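Local coordinates for protein D-galactonate dehydratase family member RspA (PDB 3T6C) that dehydrates D-gluconate to 2-dehydro-3-deoxy-D-gluconate with low activity, using one magnesium ion per subunit, as a member of the mandelate racemase/muconate lactonizing enzyme family, at residues Cys320-Ile325 against Thr345-Pro350; Leu59-Phe64 against Asp352-Gly357; His150-Asp155 against Met178-Gly183. One frame throughout, in Å; residues are numbered along the deposited sequence. Where two conformers were deposited one is given.

Contact 1. Residues Cys320-Ile325 against Thr345-Pro350. With GCO (D-gluconic acid), chain D.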
loop_
_atom_site.group_PDB
_atom_site.type_symbol
_atom_site.label_atom_id
_atom_site.label_comp_id
_atom_site.label_asym_id
_atom_site.label_seq_id
_atom_site.Cartn_x
_atom_site.Cartn_y
_atom_site.Cartn_z
ATOM N N CYS A 320 -8.437 27.164 4.229
ATOM C CA CYS A 320 -9.776 27.253 4.847
ATOM C C CYS A 320 -10.261 28.671 5.050
ATOM O O CYS A 320 -9.484 29.609 5.408
ATOM C CB CYS A 320 -9.758 26.621 6.219
ATOM S SG CYS A 320 -9.344 24.833 6.124
ATOM N N HIS A 321 -11.588 28.808 4.878
ATOM C CA HIS A 321 -12.308 30.007 5.334
ATOM C C HIS A 321 -12.540 29.616 6.782
ATOM O O HIS A 321 -13.336 28.670 7.087
ATOM C CB HIS A 321 -13.611 30.071 4.518
ATOM C CG HIS A 321 -14.500 31.251 4.817
ATOM N ND1 HIS A 321 -14.218 32.525 4.369
ATOM C CD2 HIS A 321 -15.703 31.320 5.423
ATOM C CE1 HIS A 321 -15.185 33.344 4.753
ATOM N NE2 HIS A 321 -16.112 32.629 5.373
ATOM N N ILE A 322 -11.904 30.317 7.717
ATOM C CA ILE A 322 -11.891 29.761 9.070
ATOM C C ILE A 322 -13.285 29.754 9.704
ATOM O O ILE A 322 -13.552 28.932 10.583
ATOM C CB ILE A 322 -10.822 30.391 10.008
ATOM C CG1 ILE A 322 -11.098 31.868 10.317
ATOM C CG2 ILE A 322 -9.404 30.121 9.448
ATOM C CD1 ILE A 322 -10.123 32.429 11.371
ATOM N N SER A 323 -14.162 30.667 9.300
ATOM C CA SER A 323 -15.522 30.544 9.878
ATOM C C SER A 323 -16.234 29.286 9.374
ATOM O O SER A 323 -17.093 28.733 10.075
ATOM C CB SER A 323 -16.336 31.826 9.644
ATOM O OG SER A 323 -16.602 32.078 8.255
ATOM N N SER A 324 -15.901 28.818 8.170
ATOM C CA SER A 324 -16.516 27.591 7.644
ATOM C C SER A 324 -15.962 26.314 8.284
ATOM O O SER A 324 -16.529 25.251 8.066
ATOM C CB SER A 324 -16.387 27.488 6.113
ATOM O OG SER A 324 -17.262 28.519 5.591
ATOM N N ILE A 325 -14.832 26.412 8.991
ATOM C CA ILE A 325 -14.363 25.297 9.812
ATOM C C ILE A 325 -14.628 25.457 11.321
ATOM O O ILE A 325 -14.200 24.630 12.123
ATOM C CB ILE A 325 -12.978 24.774 9.447
ATOM C CG1 ILE A 325 -11.960 25.911 9.394
ATOM C CG2 ILE A 325 -13.107 24.020 8.118
ATOM C CD1 ILE A 325 -11.450 26.325 10.806
ATOM N N THR A 345 0.001 27.886 5.783
ATOM C CA THR A 345 -1.388 28.421 5.832
ATOM C C THR A 345 -1.604 29.522 4.794
ATOM O O THR A 345 -0.689 30.336 4.519
ATOM C CB THR A 345 -1.762 28.953 7.250
ATOM O OG1 THR A 345 -1.045 30.179 7.494
ATOM C CG2 THR A 345 -1.403 27.934 8.323
ATOM N N ALA A 346 -2.763 29.478 4.117
ATOM C CA ALA A 346 -3.202 30.624 3.323
ATOM C C ALA A 346 -4.707 30.723 3.575
ATOM O O ALA A 346 -5.522 30.463 2.651
ATOM C CB ALA A 346 -2.900 30.239 1.826
ATOM N N TRP A 347 -5.097 31.400 4.646
ATOM C CA TRP A 347 -6.540 31.450 4.955
ATOM C C TRP A 347 -7.277 32.250 3.897
ATOM O O TRP A 347 -6.801 33.284 3.432
ATOM C CB TRP A 347 -6.774 32.093 6.343
ATOM C CG TRP A 347 -5.959 31.463 7.468
ATOM C CD1 TRP A 347 -5.048 32.101 8.265
ATOM C CD2 TRP A 347 -5.989 30.112 7.903
ATOM N NE1 TRP A 347 -4.518 31.233 9.185
ATOM C CE2 TRP A 347 -5.058 30.001 8.982
ATOM C CE3 TRP A 347 -6.710 28.969 7.502
ATOM C CZ2 TRP A 347 -4.880 28.829 9.702
ATOM C CZ3 TRP A 347 -6.477 27.767 8.203
ATOM C CH2 TRP A 347 -5.576 27.723 9.287
ATOM N N HIS A 348 -8.492 31.779 3.583
ATOM C CA HIS A 348 -9.381 32.495 2.615
ATOM C C HIS A 348 -9.834 33.836 3.186
ATOM O O HIS A 348 -10.261 33.923 4.364
ATOM C CB HIS A 348 -10.543 31.550 2.337
ATOM C CG HIS A 348 -11.650 32.128 1.484
ATOM N ND1 HIS A 348 -12.806 32.634 2.046
ATOM C CD2 HIS A 348 -11.808 32.230 0.139
ATOM C CE1 HIS A 348 -13.624 33.043 1.081
ATOM N NE2 HIS A 348 -13.061 32.777 -0.082
ATOM N N SER A 349 -9.591 34.906 2.417
ATOM C CA SER A 349 -9.966 36.245 2.887
ATOM C C SER A 349 -10.235 37.263 1.768
ATOM O O SER A 349 -9.429 38.177 1.594
ATOM C CB SER A 349 -8.832 36.734 3.782
ATOM O OG SER A 349 -9.324 37.772 4.622
ATOM N N PRO A 350 -11.293 37.099 1.010
ATOM C CA PRO A 350 -11.834 37.923 -0.065
ATOM C C PRO A 350 -12.812 38.937 0.579
ATOM O O PRO A 350 -12.553 39.490 1.643
ATOM C CB PRO A 350 -12.473 36.903 -0.994
ATOM C CG PRO A 350 -13.063 35.987 -0.097
ATOM C CD PRO A 350 -12.168 35.935 1.183
HETATM C C1 GCO D . -11.001 33.317 -3.373
HETATM C C2 GCO D . -12.313 32.652 -3.552
HETATM C C3 GCO D . -13.502 33.592 -3.610
HETATM C C4 GCO D . -14.802 32.821 -3.511
HETATM C C5 GCO D . -15.810 33.615 -2.718
HETATM C C6 GCO D . -17.141 32.904 -2.546
HETATM O O1A GCO D . -10.891 34.455 -2.829
HETATM O O1B GCO D . -9.951 32.649 -3.645
HETATM O O2 GCO D . -12.197 31.673 -4.551
HETATM O O3 GCO D . -13.389 34.281 -4.800
HETATM O O4 GCO D . -15.271 32.595 -4.828
HETATM O O5 GCO D . -15.274 33.878 -1.474
HETATM O O6 GCO D . -18.089 33.614 -1.774
HETATM O O HOH W 1 -10.704 32.832 6.873
#

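Contact 2. Residues Leu59-Phe64 against Asp352-Gly357. With GCO (D-gluconic acid), chain D.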
loop_
_atom_site.group_PDB
_atom_site.type_symbol
_atom_site.label_atom_id
_atom_site.label_comp_id
_atom_site.label_asym_id
_atom_site.label_seq_id
_atom_site.Cartn_x
_atom_site.Cartn_y
_atom_site.Cartn_z
ATOM N N LEU A 59 -16.466 39.831 20.021
ATOM C CA LEU A 59 -16.999 39.844 18.672
ATOM C C LEU A 59 -16.431 38.687 17.865
ATOM O O LEU A 59 -15.250 38.315 17.988
ATOM C CB LEU A 59 -16.617 41.152 17.961
ATOM C CG LEU A 59 -17.152 42.433 18.633
ATOM C CD1 LEU A 59 -16.549 43.654 17.876
ATOM C CD2 LEU A 59 -18.675 42.475 18.631
ATOM N N GLY A 60 -17.253 38.144 16.983
ATOM C CA GLY A 60 -16.836 37.046 16.117
ATOM C C GLY A 60 -17.469 37.121 14.743
ATOM O O GLY A 60 -18.483 37.808 14.537
ATOM N N CYS A 61 -16.866 36.394 13.806
ATOM C CA CYS A 61 -17.289 36.359 12.399
ATOM C C CYS A 61 -17.923 35.004 12.045
ATOM O O CYS A 61 -17.397 33.924 12.347
ATOM C CB CYS A 61 -16.121 36.582 11.428
ATOM S SG CYS A 61 -16.735 36.850 9.736
ATOM N N ALA A 62 -19.165 35.110 11.621
ATOM C CA ALA A 62 -20.021 34.012 11.175
ATOM C C ALA A 62 -20.291 34.046 9.666
ATOM O O ALA A 62 -21.362 33.609 9.239
ATOM C CB ALA A 62 -21.280 33.912 12.046
ATOM N N THR A 63 -19.473 34.748 8.886
ATOM C CA THR A 63 -19.990 35.139 7.568
ATOM C C THR A 63 -19.891 33.975 6.569
ATOM O O THR A 63 -18.830 33.678 5.992
ATOM C CB THR A 63 -19.140 36.337 7.044
ATOM O OG1 THR A 63 -19.339 37.467 7.895
ATOM C CG2 THR A 63 -19.548 36.765 5.624
ATOM N N PHE A 64 -21.075 33.405 6.290
ATOM C CA PHE A 64 -21.338 32.558 5.098
ATOM C C PHE A 64 -22.308 33.476 4.379
ATOM O O PHE A 64 -23.541 33.486 4.634
ATOM C CB PHE A 64 -22.038 31.304 5.621
ATOM C CG PHE A 64 -22.512 30.325 4.587
ATOM C CD1 PHE A 64 -22.301 30.507 3.225
ATOM C CD2 PHE A 64 -23.217 29.194 5.035
ATOM C CE1 PHE A 64 -22.756 29.582 2.284
ATOM C CE2 PHE A 64 -23.702 28.234 4.114
ATOM C CZ PHE A 64 -23.483 28.442 2.716
ATOM N N ASP A 352 -16.026 38.346 1.218
ATOM C CA ASP A 352 -17.077 37.893 2.124
ATOM C C ASP A 352 -16.407 37.259 3.324
ATOM O O ASP A 352 -16.497 36.050 3.610
ATOM C CB ASP A 352 -17.931 36.816 1.396
ATOM C CG ASP A 352 -17.130 35.745 0.649
ATOM O OD1 ASP A 352 -16.141 36.020 -0.070
ATOM O OD2 ASP A 352 -17.509 34.556 0.761
ATOM N N ILE A 353 -16.034 38.175 4.202
ATOM C CA ILE A 353 -15.495 37.911 5.509
ATOM C C ILE A 353 -15.617 39.250 6.223
ATOM O O ILE A 353 -15.324 40.265 5.606
ATOM C CB ILE A 353 -14.063 37.401 5.408
ATOM C CG1 ILE A 353 -13.513 37.099 6.813
ATOM C CG2 ILE A 353 -13.101 38.362 4.665
ATOM C CD1 ILE A 353 -12.129 36.365 6.781
ATOM N N SER A 354 -15.949 39.286 7.521
ATOM C CA SER A 354 -16.037 40.603 8.176
ATOM C C SER A 354 -14.651 41.038 8.610
ATOM O O SER A 354 -13.744 40.219 8.671
ATOM C CB SER A 354 -16.964 40.560 9.398
ATOM O OG SER A 354 -16.327 39.862 10.427
ATOM N N PRO A 355 -14.466 42.339 8.950
ATOM C CA PRO A 355 -13.158 42.713 9.462
ATOM C C PRO A 355 -12.746 41.943 10.739
ATOM O O PRO A 355 -11.550 41.839 10.997
ATOM C CB PRO A 355 -13.345 44.185 9.808
ATOM C CG PRO A 355 -14.266 44.666 8.692
ATOM C CD PRO A 355 -15.285 43.516 8.594
ATOM N N ILE A 356 -13.710 41.450 11.515
ATOM C CA ILE A 356 -13.437 40.560 12.652
ATOM C C ILE A 356 -12.721 39.285 12.189
ATOM O O ILE A 356 -11.688 38.905 12.788
ATOM C CB ILE A 356 -14.728 40.223 13.382
ATOM C CG1 ILE A 356 -15.403 41.488 13.857
ATOM C CG2 ILE A 356 -14.444 39.282 14.588
ATOM C CD1 ILE A 356 -16.905 41.284 14.159
ATOM N N GLY A 357 -13.232 38.671 11.106
ATOM C CA GLY A 357 -12.633 37.476 10.499
ATOM C C GLY A 357 -11.256 37.782 9.913
ATOM O O GLY A 357 -10.330 36.980 10.049
HETATM C C1 GCO D . -11.001 33.317 -3.373
HETATM C C2 GCO D . -12.313 32.652 -3.552
HETATM C C3 GCO D . -13.502 33.592 -3.610
HETATM C C4 GCO D . -14.802 32.821 -3.511
HETATM C C5 GCO D . -15.810 33.615 -2.718
HETATM C C6 GCO D . -17.141 32.904 -2.546
HETATM O O1A GCO D . -10.891 34.455 -2.829
HETATM O O1B GCO D . -9.951 32.649 -3.645
HETATM O O2 GCO D . -12.197 31.673 -4.551
HETATM O O3 GCO D . -13.389 34.281 -4.800
HETATM O O4 GCO D . -15.271 32.595 -4.828
HETATM O O5 GCO D . -15.274 33.878 -1.474
HETATM O O6 GCO D . -18.089 33.614 -1.774
HETATM O O HOH W 2 -18.949 33.953 3.027
#

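Contact 3. Residues His150-Asp155 against Met178-Gly183. With GCO (D-gluconic acid), chain D; EDO (1,2-ethanediol), chain G.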
loop_
_atom_site.group_PDB
_atom_site.type_symbol
_atom_site.label_atom_id
_atom_site.label_comp_id
_atom_site.label_asym_id
_atom_site.label_seq_id
_atom_site.Cartn_x
_atom_site.Cartn_y
_atom_site.Cartn_z
ATOM N N HIS A 150 -5.574 40.563 -5.775
ATOM C CA HIS A 150 -6.192 40.099 -7.039
ATOM C C HIS A 150 -5.973 41.070 -8.186
ATOM O O HIS A 150 -6.274 42.273 -8.059
ATOM C CB HIS A 150 -7.710 39.998 -6.845
ATOM C CG HIS A 150 -8.150 38.966 -5.839
ATOM N ND1 HIS A 150 -9.489 38.717 -5.594
ATOM C CD2 HIS A 150 -7.457 38.136 -5.020
ATOM C CE1 HIS A 150 -9.598 37.755 -4.693
ATOM N NE2 HIS A 150 -8.383 37.404 -4.309
ATOM N N THR A 151 -5.440 40.557 -9.287
ATOM C CA THR A 151 -5.461 41.255 -10.570
ATOM C C THR A 151 -6.259 40.450 -11.591
ATOM O O THR A 151 -6.308 39.184 -11.557
ATOM C CB THR A 151 -4.074 41.549 -11.172
ATOM O OG1 THR A 151 -3.429 40.335 -11.491
ATOM C CG2 THR A 151 -3.211 42.335 -10.253
ATOM N N ASP A 152 -6.887 41.177 -12.522
ATOM C CA ASP A 152 -7.723 40.517 -13.497
ATOM C C ASP A 152 -7.687 41.424 -14.725
ATOM O O ASP A 152 -7.074 42.522 -14.710
ATOM C CB ASP A 152 -9.123 40.440 -12.925
ATOM C CG ASP A 152 -9.898 39.223 -13.383
ATOM O OD1 ASP A 152 -10.030 39.014 -14.618
ATOM O OD2 ASP A 152 -10.396 38.476 -12.493
ATOM N N GLY A 153 -8.395 40.999 -15.752
ATOM C CA GLY A 153 -8.446 41.752 -16.976
ATOM C C GLY A 153 -9.025 40.913 -18.071
ATOM O O GLY A 153 -9.113 39.678 -17.994
ATOM N N ALA A 154 -9.396 41.585 -19.151
ATOM C CA ALA A 154 -10.072 40.890 -20.211
ATOM C C ALA A 154 -9.093 40.123 -21.123
ATOM O O ALA A 154 -9.475 39.178 -21.814
ATOM C CB ALA A 154 -10.877 41.893 -21.019
ATOM N N ASP A 155 -7.830 40.560 -21.162
ATOM C CA ASP A 155 -6.826 39.928 -22.011
ATOM C C ASP A 155 -5.457 39.977 -21.313
ATOM O O ASP A 155 -5.345 40.554 -20.209
ATOM C CB ASP A 155 -6.807 40.527 -23.440
ATOM C CG ASP A 155 -6.406 41.962 -23.474
ATOM O OD1 ASP A 155 -5.725 42.434 -22.564
ATOM O OD2 ASP A 155 -6.755 42.655 -24.459
ATOM N N MET A 178 -7.826 35.855 -15.826
ATOM C CA MET A 178 -8.223 36.623 -16.998
ATOM C C MET A 178 -9.673 36.277 -17.169
ATOM O O MET A 178 -10.001 35.189 -17.627
ATOM C CB MET A 178 -7.349 36.170 -18.180
ATOM C CG MET A 178 -7.544 36.986 -19.434
ATOM S SD MET A 178 -6.293 36.475 -20.685
ATOM C CE MET A 178 -6.780 34.777 -20.988
ATOM N N GLY A 179 -10.557 37.228 -16.851
ATOM C CA GLY A 179 -11.989 36.889 -16.712
ATOM C C GLY A 179 -12.353 36.123 -15.434
ATOM O O GLY A 179 -13.242 35.235 -15.430
ATOM N N MET A 180 -11.688 36.456 -14.332
ATOM C CA MET A 180 -11.955 35.797 -13.031
ATOM C C MET A 180 -11.998 34.259 -13.112
ATOM O O MET A 180 -11.006 33.665 -13.528
ATOM C CB MET A 180 -13.162 36.379 -12.292
ATOM C CG MET A 180 -12.974 36.282 -10.750
ATOM S SD MET A 180 -14.417 36.945 -9.916
ATOM C CE MET A 180 -14.084 38.697 -9.990
ATOM N N TYR A 181 -13.114 33.605 -12.729
ATOM C CA TYR A 181 -13.138 32.109 -12.675
ATOM C C TYR A 181 -13.746 31.492 -13.950
ATOM O O TYR A 181 -14.829 31.913 -14.399
ATOM C CB TYR A 181 -13.890 31.655 -11.417
ATOM C CG TYR A 181 -13.381 32.349 -10.163
ATOM C CD1 TYR A 181 -12.011 32.382 -9.880
ATOM C CD2 TYR A 181 -14.255 32.949 -9.254
ATOM C CE1 TYR A 181 -11.530 32.993 -8.798
ATOM C CE2 TYR A 181 -13.751 33.593 -8.102
ATOM C CZ TYR A 181 -12.382 33.600 -7.889
ATOM O OH TYR A 181 -11.854 34.219 -6.749
ATOM N N GLY A 182 -13.042 30.558 -14.583
ATOM C CA GLY A 182 -13.540 29.973 -15.839
ATOM C C GLY A 182 -13.473 30.943 -17.026
ATOM O O GLY A 182 -13.914 30.622 -18.144
ATOM N N GLY A 183 -12.981 32.155 -16.780
ATOM C CA GLY A 183 -12.907 33.159 -17.826
ATOM C C GLY A 183 -14.223 33.923 -17.960
ATOM O O GLY A 183 -14.341 34.784 -18.827
HETATM C C1 GCO D . -11.001 33.317 -3.373
HETATM C C2 GCO D . -12.313 32.652 -3.552
HETATM C C3 GCO D . -13.502 33.592 -3.610
HETATM C C4 GCO D . -14.802 32.821 -3.511
HETATM C C5 GCO D . -15.810 33.615 -2.718
HETATM C C6 GCO D . -17.141 32.904 -2.546
HETATM O O1A GCO D . -10.891 34.455 -2.829
HETATM O O1B GCO D . -9.951 32.649 -3.645
HETATM O O2 GCO D . -12.197 31.673 -4.551
HETATM O O3 GCO D . -13.389 34.281 -4.800
HETATM O O4 GCO D . -15.271 32.595 -4.828
HETATM O O5 GCO D . -15.274 33.878 -1.474
HETATM O O6 GCO D . -18.089 33.614 -1.774
HETATM C C1 EDO G . -16.334 32.723 -20.913
HETATM O O1 EDO G . -16.328 33.903 -21.723
HETATM C C2 EDO G . -15.453 31.665 -21.589
HETATM O O2 EDO G . -15.002 30.701 -20.608
#

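Contact 1. Residues Cys320-Ile325 against Thr345-Pro350
The indole of Trp347 carries Thr345 CB, from its own segment, on one face and, in one of two modelled conformers of Ile322, that residue's CG2 on the opposite face, while the carbonyl oxygen of Cys320 comes to its edge near the ring plane. In that conformer the methyl makes a CH-pi contact, to be taken as tentative: Ile322 CG2 stands 3.9 Å from the centroid of the Trp347 six-membered ring, 27° off the normal, and shifted toward the rim.

The two imidazoles meet differently. His321 and His348 lie rim to rim with their planes at 69°, joined by a hydrogen bond of 2.7 Å between His321 ND1 and His348 ND1, in which either could donate. The other nitrogen of each ring is also engaged: His348 NE2 donates to O5 of the bound D-gluconate at 2.8 Å, and His321 NE2 bonds Thr63 O. His321 is thus a second-shell residue that probably helps fix the rotation of the substrate-binding His348 ring. Pro350 CD leans on one face of His348, and Pro350 CG approaches gluconate O5 at 3.4 Å.

One direct backbone bond and one water bridge join the loops. His348 N donates to Cys320 O at 3.0 Å, and the water accepts from Ile322 N while donating to His348 O.

Both loops follow parallel strands of the barrel, 317-318 and 344-345, at the C-terminal ends where family members bind substrate. Helix 328-340 packs on Ile322 and Trp347, helix 355-367 meets the same two side chains through Asn361, and Trp104 of the second subunit meets the His321 ring.

Contact 2. Residues Leu59-Phe64 against Asp352-Gly357
This contact joins the N-terminal domain to the barrel domain of the enolase fold: the end of strand 57-61 lies against the turn that leads into helix 355-367, with Ser354 at its N-cap. Cys61 is the central side chain. Its SG, placed anti to the backbone N (chi1 -169°), accepts from Ser354 N at 3.4 Å in a fairly straight bond (164°), and a second N-H reaches the same sulfur from Thr63 N at 3.6 Å. Ser354 thus gives its N-H to the sulfur, while its OG takes a weak capping bond from Gly357 N.

Beyond the cap, Ile356 lies against the strand. Its CG2 rests 3.6 Å from Gly60 CA, and its CD1 meets Leu59 CB at 3.8 Å. Toward the pocket, Thr63 CG2 packs on Asp352 O, while Thr63 OG1 is bonded to Val45 N of the neighbouring strand. Asp352 grips the two hydroxyls at one end of D-gluconate with separate oxygens: gluconate O5 donates to Asp352 OD1 at 2.7 Å, and gluconate O6 to Asp352 OD2 at 2.8 Å.

Contact 3. Residues His150-Asp155 against Met178-Gly183
Asp152 and the Gly179-Met180 backbone form the tight part of this contact, where one carboxylate meets two successive N-H groups. Met180 N donates to Asp152 OD1 at 3.1 Å and 163°, on the syn lone pair; its 3.0 Å approach to Asp152 OD2 is more bent and weak. On the anti lone pair, the same OD1 takes Gly153 N at 2.8 Å, a bond within the segment that helps fix the carboxylate's rotation. Gly179 N makes two weak bonds, to Asp152 OD1 and to Gly153 O. Asp152 is partly exposed, and the N-H groups would be expected to stabilise its negative charge.

Beside this cluster Met178 packs more loosely, by van der Waals contact on the backbone of 153-155, without the directed bonds of the Asp152 side. Met178 CG passes 3.4 Å from Gly153 O. The extended start of the chain (chi1 -174°, chi2 173°) carries Met178 SD to 3.7 Å from Asp155 CA, and the bend at chi3 turns only CE. The carboxylate of Asp155, also partly exposed, caps Glu158 N with OD1 and forms a salt bridge with Lys200 through OD2.

Toward the substrate the loop carries Tyr181, probably a proton donor or acceptor, as in relatives. Met180 CG lies over the centre of one face of its ring, so the residue held by Asp152 also packs against the tyrosine. Tyr181 OH is hydrogen-bonded to gluconate O3 at a very short 2.5 Å, with the donor undecided, and bonds Arg175 as well.

In the barrel, both segments extend beyond the C-terminal ends of adjacent parallel strands, 145-151 and 173-176. Helix 156-168 links those strands in a beta-alpha-beta crossover and touches Met178 through Glu156 and Val159, while helix 219-237 meets the same side chain through Ser225 and Leu229.

Overall arrangement
All three contacts reach the same D-gluconate from different parts of the fold. Contact 2 spans the chain most widely, pairing 59-64 of the N-terminal domain with 352-357 of the barrel; contacts 3 and 1 nest inside that span, in that order. Contacts 1 and 3 each join loops following neighbouring parallel strands of the barrel. The centres of contacts 1 and 2 are about 11 Å apart, and they touch where His321 meets Thr63. Centre to centre, contact 3 lies about 22 Å from contact 1 and about 26 Å from contact 2, touching neither. The pocket is built from separate barrel loops, while the N-terminal domain packs on the loop bearing Asp352 and supplies Gln66, hydrogen-bonded to gluconate.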